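Thiol:disulfide interchange protein (Klebsiella pneumoniae, PDB 6DXN) probably acts as a periplasmic thiol-disulfide oxidoreductase of the DsbA subfamily, exchanging disulfide bonds with other proteins through a thioredoxin-type fold. Local coordinates at residues Ala84-Leu94 / Ile110-Ile119; Thr75-Ala84 / Met127-Ile137. One frame throughout, in Å; residues are numbered along the deposited sequence. Where two conformers were deposited one is given.

Contact 1: residues Ala84-Leu94 / Ile110-Ile119; sequences AGVDGKVEKLL and IVKVFNQLGI
V90 turns CG1 to chi1 73°, which puts CG2 opposite its backbone N; V113 CG1 is likewise opposite its own N (177°), and these two methyls meet at 3.7 Å, the side chains crossing at about a right angle. V90 CG2 also meets the F114 ring obliquely, on its CE1 and CZ side, in an off-centre CH-pi contact, 4.2 Å from the ring centroid. V113 CG1 also takes L93 CB at 3.6 Å.

L93 and L117 reach for each other tip to tip, CD1 to CD2 at 4.0 Å, while the other branch of L117, CD1, rests near V90 CB. At one end L94 CD2 touches I110 CG2. At the other, I119 CD1 meets V86 CG2 tip to tip (4.0 Å) and also reaches A84 CB.

No hydrogen bond crosses between 84-94 and 110-119; the interface is purely apolar. Residues 110-119 secure their own turn: G118 closes a Schellman motif, I119 N bonds back to F114 O, and N115 ND2 donates to I119 O at 2.8 Å.

The short axes of 87-94 and 110-115 come within 10.4 Å, their N-to-C directions 134° apart. This packing belongs to the helical part that DsbA-type proteins insert into the thioredoxin fold. Helix 71-83 packs against both, A81 against V90 and A77 against I110, while Y124 of helix 121-129 stacks edge-to-face with F114.

Contact 2: residues Thr75-Ala84 / Met127-Ile137; sequences TEAWAVAQYA and MQSNFMVKALI
A79 and V133 mark the closest approach of the two backbones, their CA atoms 5.5 Å apart, and the small side chain of A79 lets helix 131-146 come in close: A79 CB touches I137 CG1 at 3.6 Å, with L136 CD2 nearby. V133 divides its methyls: CG1, opposite its backbone N (chi1 163°), faces V80 CG2, while CG2 packs on CB and CG of Y83.

Selenomethionine M127 fills the other flank of V80. Its chain bends at chi3 and brings CE to V80 CG1 at 3.4 Å, a tight carbon pair. Its SE lies at the edge of the Y83 ring, in plane and 5.0 Å from the centroid, a Met-aromatic contact made here by selenium; A84 CB meets the same SE.

Further out, the amide of N130 lies against the Y83 ring with the two planes 46° apart. N130 is the N-cap of helix 131-146: its OD1 takes V133 N on a lone pair in the carbonyl plane, and M132 N more weakly.

At the far end the extended chain of E76 runs past I137 CD1 to Q128. Q128 NE2 donates to E76 OE1 at 3.0 Å, nearly straight at 170°, from above the carboxylate plane. A water donates both to E76 OE2 and to Q128 O.

Helix 71-83 is thus joined to helices 121-129 and 131-146 within the helical part of the DsbA fold. OE1 holds Q128 directly, OE2 through water. Both donors are neutral, so hydrogen bonds, probably strengthened by its charge, hold the E76 carboxylate at the margin of a chiefly apolar interface.

Overall arrangement
From the N terminus, the chain enters the thioredoxin-type sheet through strands 12-14 and 25-29, passes C33 and C36, free thiols in this model, at the start of helix 34-41 and, after strand 60-63, reaches helix 71-83. Contact 2 opens there and closes 43 residues later on helices 121-129 and 131-146. Contact 1 lies wholly within that span, closing a shorter loop between helices 87-99 and 107-115; the two share A84. Their centres are 13 Å apart and they touch directly, F114 on A77 and I119 on M127. Together they assemble the helices inserted between strands 60-63 and 154-157, with helix 71-83 in the middle, before the chain returns to the sheet.

Contact 1: residues Ala84-Leu94 / Ile110-Ile119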
loop_
_atom_site.group_PDB
_atom_site.type_symbol
_atom_site.label_atom_id
_atom_site.label_comp_id
_atom_site.label_asym_id
_atom_site.label_seq_id
_atom_site.Cartn_x
_atom_site.Cartn_y
_atom_site.Cartn_z
ATOM N N ALA A 84 -2.163 8.376 13.721
ATOM C CA ALA A 84 -3.292 8.267 14.636
ATOM C C ALA A 84 -3.579 6.785 14.902
ATOM O O ALA A 84 -4.360 6.439 15.794
ATOM C CB ALA A 84 -4.498 8.958 14.053
ATOM N N GLY A 85 -2.964 5.924 14.085
ATOM C CA GLY A 85 -3.108 4.486 14.214
ATOM C C GLY A 85 -4.479 3.980 13.787
ATOM O O GLY A 85 -4.806 2.830 14.081
ATOM N N VAL A 86 -5.264 4.823 13.090
ATOM C CA VAL A 86 -6.610 4.450 12.608
ATOM C C VAL A 86 -6.529 4.034 11.133
ATOM O O VAL A 86 -7.557 3.984 10.441
ATOM C CB VAL A 86 -7.631 5.593 12.791
ATOM C CG1 VAL A 86 -7.717 6.043 14.244
ATOM C CG2 VAL A 86 -7.337 6.781 11.881
ATOM N N ASP A 87 -5.316 3.725 10.667
ATOM C CA ASP A 87 -5.067 3.326 9.285
ATOM C C ASP A 87 -5.785 2.009 8.964
ATOM O O ASP A 87 -6.067 1.731 7.799
ATOM C CB ASP A 87 -3.568 3.211 8.998
ATOM C CG ASP A 87 -2.807 2.310 9.958
ATOM O OD1 ASP A 87 -2.918 2.521 11.182
ATOM O OD2 ASP A 87 -2.133 1.393 9.475
ATOM N N GLY A 88 -6.074 1.215 10.002
ATOM C CA GLY A 88 -6.751 -0.070 9.840
ATOM C C GLY A 88 -8.231 0.085 9.533
ATOM O O GLY A 88 -8.806 -0.745 8.834
ATOM N N LYS A 89 -8.840 1.164 10.043
ATOM C CA LYS A 89 -10.280 1.414 9.852
ATOM C C LYS A 89 -10.557 2.341 8.659
ATOM O O LYS A 89 -11.480 2.092 7.877
ATOM C CB LYS A 89 -10.884 2.082 11.093
ATOM C CG LYS A 89 -10.887 1.256 12.370
ATOM C CD LYS A 89 -11.576 1.959 13.525
ATOM C CE LYS A 89 -11.639 1.124 14.787
ATOM N NZ LYS A 89 -12.374 1.821 15.869
ATOM N N VAL A 90 -9.759 3.406 8.533
ATOM C CA VAL A 90 -9.995 4.444 7.520
ATOM C C VAL A 90 -9.720 3.919 6.103
ATOM O O VAL A 90 -10.261 4.470 5.136
ATOM C CB VAL A 90 -9.156 5.707 7.796
ATOM C CG1 VAL A 90 -7.689 5.478 7.484
ATOM C CG2 VAL A 90 -9.669 6.919 7.027
ATOM N N GLU A 91 -8.905 2.862 5.979
ATOM C CA GLU A 91 -8.547 2.375 4.655
ATOM C C GLU A 91 -9.810 2.060 3.824
ATOM O O GLU A 91 -9.984 2.593 2.729
ATOM C CB GLU A 91 -7.606 1.162 4.730
ATOM C CG GLU A 91 -7.011 0.820 3.374
ATOM C CD GLU A 91 -6.126 -0.414 3.269
ATOM O OE1 GLU A 91 -5.809 -1.021 4.308
ATOM O OE2 GLU A 91 -5.782 -0.779 2.131
ATOM N N LYS A 92 -10.687 1.193 4.342
ATOM C CA LYS A 92 -11.887 0.762 3.574
ATOM C C LYS A 92 -12.836 1.934 3.297
ATOM O O LYS A 92 -13.518 1.939 2.266
ATOM C CB LYS A 92 -12.632 -0.360 4.308
ATOM C CG LYS A 92 -11.874 -1.678 4.415
ATOM C CD LYS A 92 -12.629 -2.768 5.164
ATOM C CE LYS A 92 -11.801 -4.013 5.433
ATOM N NZ LYS A 92 -11.284 -4.629 4.185
ATOM N N LEU A 93 -12.866 2.913 4.204
ATOM C CA LEU A 93 -13.754 4.079 4.105
ATOM C C LEU A 93 -13.293 5.039 2.998
ATOM O O LEU A 93 -14.138 5.731 2.396
ATOM C CB LEU A 93 -13.807 4.775 5.466
ATOM C CG LEU A 93 -14.265 3.894 6.629
ATOM C CD1 LEU A 93 -14.112 4.626 7.952
ATOM C CD2 LEU A 93 -15.701 3.426 6.437
ATOM N N LEU A 94 -11.980 5.079 2.726
ATOM C CA LEU A 94 -11.447 5.950 1.662
ATOM C C LEU A 94 -11.697 5.298 0.299
ATOM O O LEU A 94 -12.028 5.993 -0.656
ATOM C CB LEU A 94 -9.962 6.245 1.900
ATOM C CG LEU A 94 -9.655 7.199 3.054
ATOM C CD1 LEU A 94 -8.180 7.181 3.407
ATOM C CD2 LEU A 94 -10.107 8.615 2.725
ATOM N N ILE A 110 -12.344 14.308 2.769
ATOM C CA ILE A 110 -11.505 13.271 3.366
ATOM C C ILE A 110 -11.527 13.445 4.890
ATOM O O ILE A 110 -11.566 12.461 5.624
ATOM C CB ILE A 110 -10.073 13.305 2.793
ATOM C CG1 ILE A 110 -10.060 12.960 1.300
ATOM C CG2 ILE A 110 -9.166 12.384 3.593
ATOM C CD1 ILE A 110 -8.713 13.140 0.623
ATOM N N VAL A 111 -11.514 14.707 5.345
ATOM C CA VAL A 111 -11.531 15.042 6.761
ATOM C C VAL A 111 -12.825 14.516 7.393
ATOM O O VAL A 111 -12.806 14.065 8.537
ATOM C CB VAL A 111 -11.363 16.558 6.995
ATOM C CG1 VAL A 111 -11.709 16.958 8.420
ATOM C CG2 VAL A 111 -9.969 17.036 6.633
ATOM N N LYS A 112 -13.928 14.559 6.631
ATOM C CA LYS A 112 -15.225 14.088 7.139
ATOM C C LYS A 112 -15.141 12.603 7.515
ATOM O O LYS A 112 -15.795 12.188 8.446
ATOM C CB LYS A 112 -16.370 14.366 6.158
ATOM C CG LYS A 112 -16.708 15.842 5.978
ATOM C CD LYS A 112 -18.058 16.103 5.337
ATOM C CE LYS A 112 -18.248 15.401 4.008
ATOM N NZ LYS A 112 -19.557 15.736 3.401
ATOM N N VAL A 113 -14.322 11.818 6.808
ATOM C CA VAL A 113 -14.179 10.383 7.139
ATOM C C VAL A 113 -13.606 10.255 8.562
ATOM O O VAL A 113 -14.098 9.464 9.385
ATOM C CB VAL A 113 -13.301 9.640 6.109
ATOM C CG1 VAL A 113 -13.087 8.183 6.497
ATOM C CG2 VAL A 113 -13.870 9.727 4.699
ATOM N N PHE A 114 -12.577 11.059 8.848
ATOM C CA PHE A 114 -11.868 11.055 10.137
ATOM C C PHE A 114 -12.791 11.516 11.276
ATOM O O PHE A 114 -12.675 11.036 12.411
ATOM C CB PHE A 114 -10.604 11.911 10.024
ATOM C CG PHE A 114 -9.505 11.302 9.187
ATOM C CD1 PHE A 114 -9.668 11.106 7.824
ATOM C CD2 PHE A 114 -8.294 10.946 9.764
ATOM C CE1 PHE A 114 -8.653 10.554 7.059
ATOM C CE2 PHE A 114 -7.280 10.393 8.997
ATOM C CZ PHE A 114 -7.463 10.196 7.647
ATOM N N ASN A 115 -13.704 12.440 10.962
ATOM C CA ASN A 115 -14.668 12.975 11.933
ATOM C C ASN A 115 -15.574 11.853 12.453
ATOM O O ASN A 115 -15.896 11.815 13.640
ATOM C CB ASN A 115 -15.560 14.061 11.323
ATOM C CG ASN A 115 -14.846 15.347 10.961
ATOM O OD1 ASN A 115 -15.304 16.073 10.085
ATOM N ND2 ASN A 115 -13.749 15.655 11.639
ATOM N N GLN A 116 -15.969 10.954 11.544
ATOM C CA GLN A 116 -16.853 9.819 11.840
ATOM C C GLN A 116 -16.149 8.802 12.749
ATOM O O GLN A 116 -16.812 7.954 13.351
ATOM C CB GLN A 116 -17.273 9.157 10.527
ATOM C CG GLN A 116 -17.908 10.131 9.546
ATOM C CD GLN A 116 -17.922 9.595 8.135
ATOM O OE1 GLN A 116 -17.821 8.391 7.905
ATOM N NE2 GLN A 116 -18.035 10.496 7.174
ATOM N N LEU A 117 -14.814 8.893 12.829
ATOM C CA LEU A 117 -14.004 7.985 13.658
ATOM C C LEU A 117 -13.665 8.625 15.015
ATOM O O LEU A 117 -13.101 7.955 15.889
ATOM C CB LEU A 117 -12.726 7.608 12.899
ATOM C CG LEU A 117 -12.932 6.857 11.581
ATOM C CD1 LEU A 117 -11.597 6.459 10.970
ATOM C CD2 LEU A 117 -13.803 5.624 11.780
ATOM N N GLY A 118 -13.992 9.910 15.185
ATOM C CA GLY A 118 -13.741 10.618 16.445
ATOM C C GLY A 118 -12.516 11.518 16.383
ATOM O O GLY A 118 -11.932 11.854 17.415
ATOM N N ILE A 119 -12.121 11.896 15.165
ATOM C CA ILE A 119 -10.999 12.802 14.968
ATOM C C ILE A 119 -11.573 14.120 14.428
ATOM O O ILE A 119 -11.982 14.210 13.262
ATOM C CB ILE A 119 -9.934 12.175 14.045
ATOM C CG1 ILE A 119 -9.394 10.872 14.643
ATOM C CG2 ILE A 119 -8.819 13.164 13.737
ATOM C CD1 ILE A 119 -8.384 10.151 13.780
#

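Contact 2: residues Thr75-Ala84 / Met127-Ile137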
loop_
_atom_site.group_PDB
_atom_site.type_symbol
_atom_site.label_atom_id
_atom_site.label_comp_id
_atom_site.label_asym_id
_atom_site.label_seq_id
_atom_site.Cartn_x
_atom_site.Cartn_y
_atom_site.Cartn_z
ATOM N N THR A 75 -2.415 10.985 0.277
ATOM C CA THR A 75 -1.110 10.544 0.815
ATOM C C THR A 75 -0.948 11.133 2.219
ATOM O O THR A 75 -0.365 10.520 3.091
ATOM C CB THR A 75 0.051 10.914 -0.121
ATOM O OG1 THR A 75 -0.205 10.321 -1.390
ATOM C CG2 THR A 75 1.400 10.446 0.377
ATOM N N GLU A 76 -1.523 12.328 2.416
ATOM C CA GLU A 76 -1.490 12.988 3.685
ATOM C C GLU A 76 -2.446 12.277 4.647
ATOM O O GLU A 76 -2.102 12.037 5.803
ATOM C CB GLU A 76 -1.865 14.460 3.514
ATOM C CG GLU A 76 -1.906 15.233 4.813
ATOM C CD GLU A 76 -2.271 16.692 4.620
ATOM O OE1 GLU A 76 -3.350 16.962 4.054
ATOM O OE2 GLU A 76 -1.464 17.549 5.004
ATOM N N ALA A 77 -3.646 11.939 4.151
ATOM C CA ALA A 77 -4.642 11.279 4.985
ATOM C C ALA A 77 -4.122 9.910 5.449
ATOM O O ALA A 77 -4.347 9.509 6.598
ATOM C CB ALA A 77 -5.941 11.155 4.234
ATOM N N TRP A 78 -3.392 9.216 4.569
ATOM C CA TRP A 78 -2.875 7.880 4.930
ATOM C C TRP A 78 -1.799 8.025 6.026
ATOM O O TRP A 78 -1.752 7.242 6.989
ATOM C CB TRP A 78 -2.399 7.161 3.661
ATOM C CG TRP A 78 -2.058 5.712 3.831
ATOM C CD1 TRP A 78 -0.872 5.115 3.517
ATOM C CD2 TRP A 78 -2.893 4.676 4.381
ATOM N NE1 TRP A 78 -0.920 3.783 3.808
ATOM C CE2 TRP A 78 -2.143 3.482 4.343
ATOM C CE3 TRP A 78 -4.201 4.632 4.883
ATOM C CZ2 TRP A 78 -2.649 2.265 4.796
ATOM C CZ3 TRP A 78 -4.692 3.433 5.357
ATOM C CH2 TRP A 78 -3.924 2.264 5.303
ATOM N N ALA A 79 -0.957 9.054 5.887
ATOM C CA ALA A 79 0.115 9.344 6.842
ATOM C C ALA A 79 -0.479 9.680 8.215
ATOM O O ALA A 79 -0.002 9.179 9.238
ATOM C CB ALA A 79 0.982 10.457 6.312
ATOM N N VAL A 80 -1.520 10.527 8.228
ATOM C CA VAL A 80 -2.203 10.882 9.471
ATOM C C VAL A 80 -2.868 9.623 10.034
ATOM O O VAL A 80 -2.860 9.402 11.251
ATOM C CB VAL A 80 -3.245 12.007 9.277
ATOM C CG1 VAL A 80 -4.173 12.127 10.473
ATOM C CG2 VAL A 80 -2.602 13.350 8.978
ATOM N N ALA A 81 -3.459 8.825 9.135
ATOM C CA ALA A 81 -4.173 7.586 9.484
ATOM C C ALA A 81 -3.291 6.632 10.301
ATOM O O ALA A 81 -3.766 6.015 11.267
ATOM C CB ALA A 81 -4.649 6.909 8.221
ATOM N N GLN A 82 -2.018 6.520 9.906
ATOM C CA GLN A 82 -1.043 5.610 10.540
ATOM C C GLN A 82 -0.476 6.236 11.822
ATOM O O GLN A 82 -0.168 5.527 12.771
ATOM C CB GLN A 82 0.075 5.278 9.551
ATOM C CG GLN A 82 -0.427 4.545 8.321
ATOM C CD GLN A 82 0.587 4.500 7.209
ATOM O OE1 GLN A 82 0.279 4.810 6.062
ATOM N NE2 GLN A 82 1.815 4.138 7.541
ATOM N N TYR A 83 -0.338 7.565 11.823
ATOM C CA TYR A 83 0.155 8.302 12.991
ATOM C C TYR A 83 -0.890 8.220 14.110
ATOM O O TYR A 83 -0.544 8.050 15.282
ATOM C CB TYR A 83 0.464 9.755 12.621
ATOM C CG TYR A 83 0.739 10.653 13.801
ATOM C CD1 TYR A 83 1.995 10.705 14.386
ATOM C CD2 TYR A 83 -0.256 11.460 14.331
ATOM C CE1 TYR A 83 2.251 11.524 15.474
ATOM C CE2 TYR A 83 -0.015 12.287 15.418
ATOM C CZ TYR A 83 1.244 12.320 15.991
ATOM O OH TYR A 83 1.484 13.134 17.060
ATOM N N ALA A 84 -2.163 8.376 13.721
ATOM C CA ALA A 84 -3.292 8.267 14.636
ATOM C C ALA A 84 -3.579 6.785 14.902
ATOM O O ALA A 84 -4.360 6.439 15.794
ATOM C CB ALA A 84 -4.498 8.958 14.053
HETATM N N MSE A 127 -2.484 17.241 13.228
HETATM C CA MSE A 127 -1.706 16.096 12.739
HETATM C C MSE A 127 -1.068 16.381 11.402
HETATM O O MSE A 127 0.059 15.965 11.151
HETATM C CB MSE A 127 -2.594 14.849 12.740
HETATM C CG MSE A 127 -2.801 14.432 14.202
HETATM SE SE MSE A 127 -3.783 12.735 14.417
HETATM C CE MSE A 127 -5.440 13.138 13.438
ATOM N N GLN A 128 -1.780 17.114 10.538
ATOM C CA GLN A 128 -1.248 17.479 9.223
ATOM C C GLN A 128 0.100 18.200 9.359
ATOM O O GLN A 128 0.918 18.160 8.434
ATOM C CB GLN A 128 -2.203 18.408 8.475
ATOM C CG GLN A 128 -3.417 17.722 7.869
ATOM C CD GLN A 128 -4.398 18.746 7.351
ATOM O OE1 GLN A 128 -4.995 19.495 8.116
ATOM N NE2 GLN A 128 -4.582 18.780 6.042
ATOM N N SER A 129 0.316 18.850 10.512
ATOM C CA SER A 129 1.515 19.642 10.763
ATOM C C SER A 129 2.656 18.785 11.337
ATOM O O SER A 129 3.825 19.067 11.083
ATOM C CB SER A 129 1.197 20.778 11.704
ATOM O OG SER A 129 0.063 21.509 11.266
ATOM N N ASN A 130 2.288 17.762 12.118
ATOM C CA ASN A 130 3.210 16.862 12.833
ATOM C C ASN A 130 4.437 16.508 11.973
ATOM O O ASN A 130 4.343 16.164 10.784
ATOM C CB ASN A 130 2.458 15.634 13.353
ATOM C CG ASN A 130 3.344 14.666 14.108
ATOM O OD1 ASN A 130 4.019 13.833 13.506
ATOM N ND2 ASN A 130 3.292 14.726 15.428
ATOM N N PHE A 131 5.602 16.562 12.616
ATOM C CA PHE A 131 6.877 16.286 11.941
ATOM C C PHE A 131 6.934 14.848 11.390
ATOM O O PHE A 131 7.471 14.645 10.318
ATOM C CB PHE A 131 8.062 16.608 12.862
ATOM C CG PHE A 131 8.318 15.637 13.988
ATOM C CD1 PHE A 131 9.162 14.550 13.798
ATOM C CD2 PHE A 131 7.758 15.824 15.247
ATOM C CE1 PHE A 131 9.413 13.659 14.829
ATOM C CE2 PHE A 131 8.003 14.927 16.277
ATOM C CZ PHE A 131 8.828 13.842 16.064
HETATM N N MSE A 132 6.369 13.879 12.122
HETATM C CA MSE A 132 6.408 12.470 11.685
HETATM C C MSE A 132 5.485 12.259 10.513
HETATM O O MSE A 132 5.780 11.473 9.624
HETATM C CB MSE A 132 6.048 11.481 12.794
HETATM C CG MSE A 132 7.226 11.287 13.746
HETATM SE SE MSE A 132 6.619 10.601 15.487
HETATM C CE MSE A 132 6.455 8.709 14.962
ATOM N N VAL A 133 4.359 12.980 10.513
ATOM C CA VAL A 133 3.360 12.881 9.433
ATOM C C VAL A 133 3.992 13.374 8.124
ATOM O O VAL A 133 3.926 12.699 7.096
ATOM C CB VAL A 133 2.074 13.650 9.798
ATOM C CG1 VAL A 133 1.185 13.925 8.591
ATOM C CG2 VAL A 133 1.299 12.920 10.878
ATOM N N LYS A 134 4.662 14.523 8.200
ATOM C CA LYS A 134 5.312 15.157 7.051
ATOM C C LYS A 134 6.451 14.280 6.530
ATOM O O LYS A 134 6.674 14.207 5.333
ATOM C CB LYS A 134 5.843 16.534 7.452
ATOM C CG LYS A 134 4.773 17.520 7.905
ATOM C CD LYS A 134 5.343 18.713 8.665
ATOM C CE LYS A 134 6.167 19.664 7.822
ATOM N NZ LYS A 134 5.332 20.377 6.829
ATOM N N ALA A 135 7.174 13.637 7.452
ATOM C CA ALA A 135 8.299 12.788 7.070
ATOM C C ALA A 135 7.802 11.577 6.275
ATOM O O ALA A 135 8.454 11.164 5.321
ATOM C CB ALA A 135 9.073 12.362 8.296
ATOM N N LEU A 136 6.638 11.039 6.669
ATOM C CA LEU A 136 6.068 9.852 6.022
ATOM C C LEU A 136 5.511 10.228 4.640
ATOM O O LEU A 136 5.607 9.454 3.706
ATOM C CB LEU A 136 4.991 9.255 6.933
ATOM C CG LEU A 136 4.424 7.900 6.508
ATOM C CD1 LEU A 136 5.533 6.863 6.348
ATOM C CD2 LEU A 136 3.400 7.410 7.515
ATOM N N ILE A 137 4.919 11.420 4.530
ATOM C CA ILE A 137 4.396 11.927 3.254
ATOM C C ILE A 137 5.566 12.050 2.264
ATOM O O ILE A 137 5.458 11.651 1.112
ATOM C CB ILE A 137 3.659 13.273 3.461
ATOM C CG1 ILE A 137 2.398 13.101 4.309
ATOM C CG2 ILE A 137 3.343 13.937 2.127
ATOM C CD1 ILE A 137 1.810 14.397 4.801
HETATM O O HOH W 1 0.902 17.719 5.920
#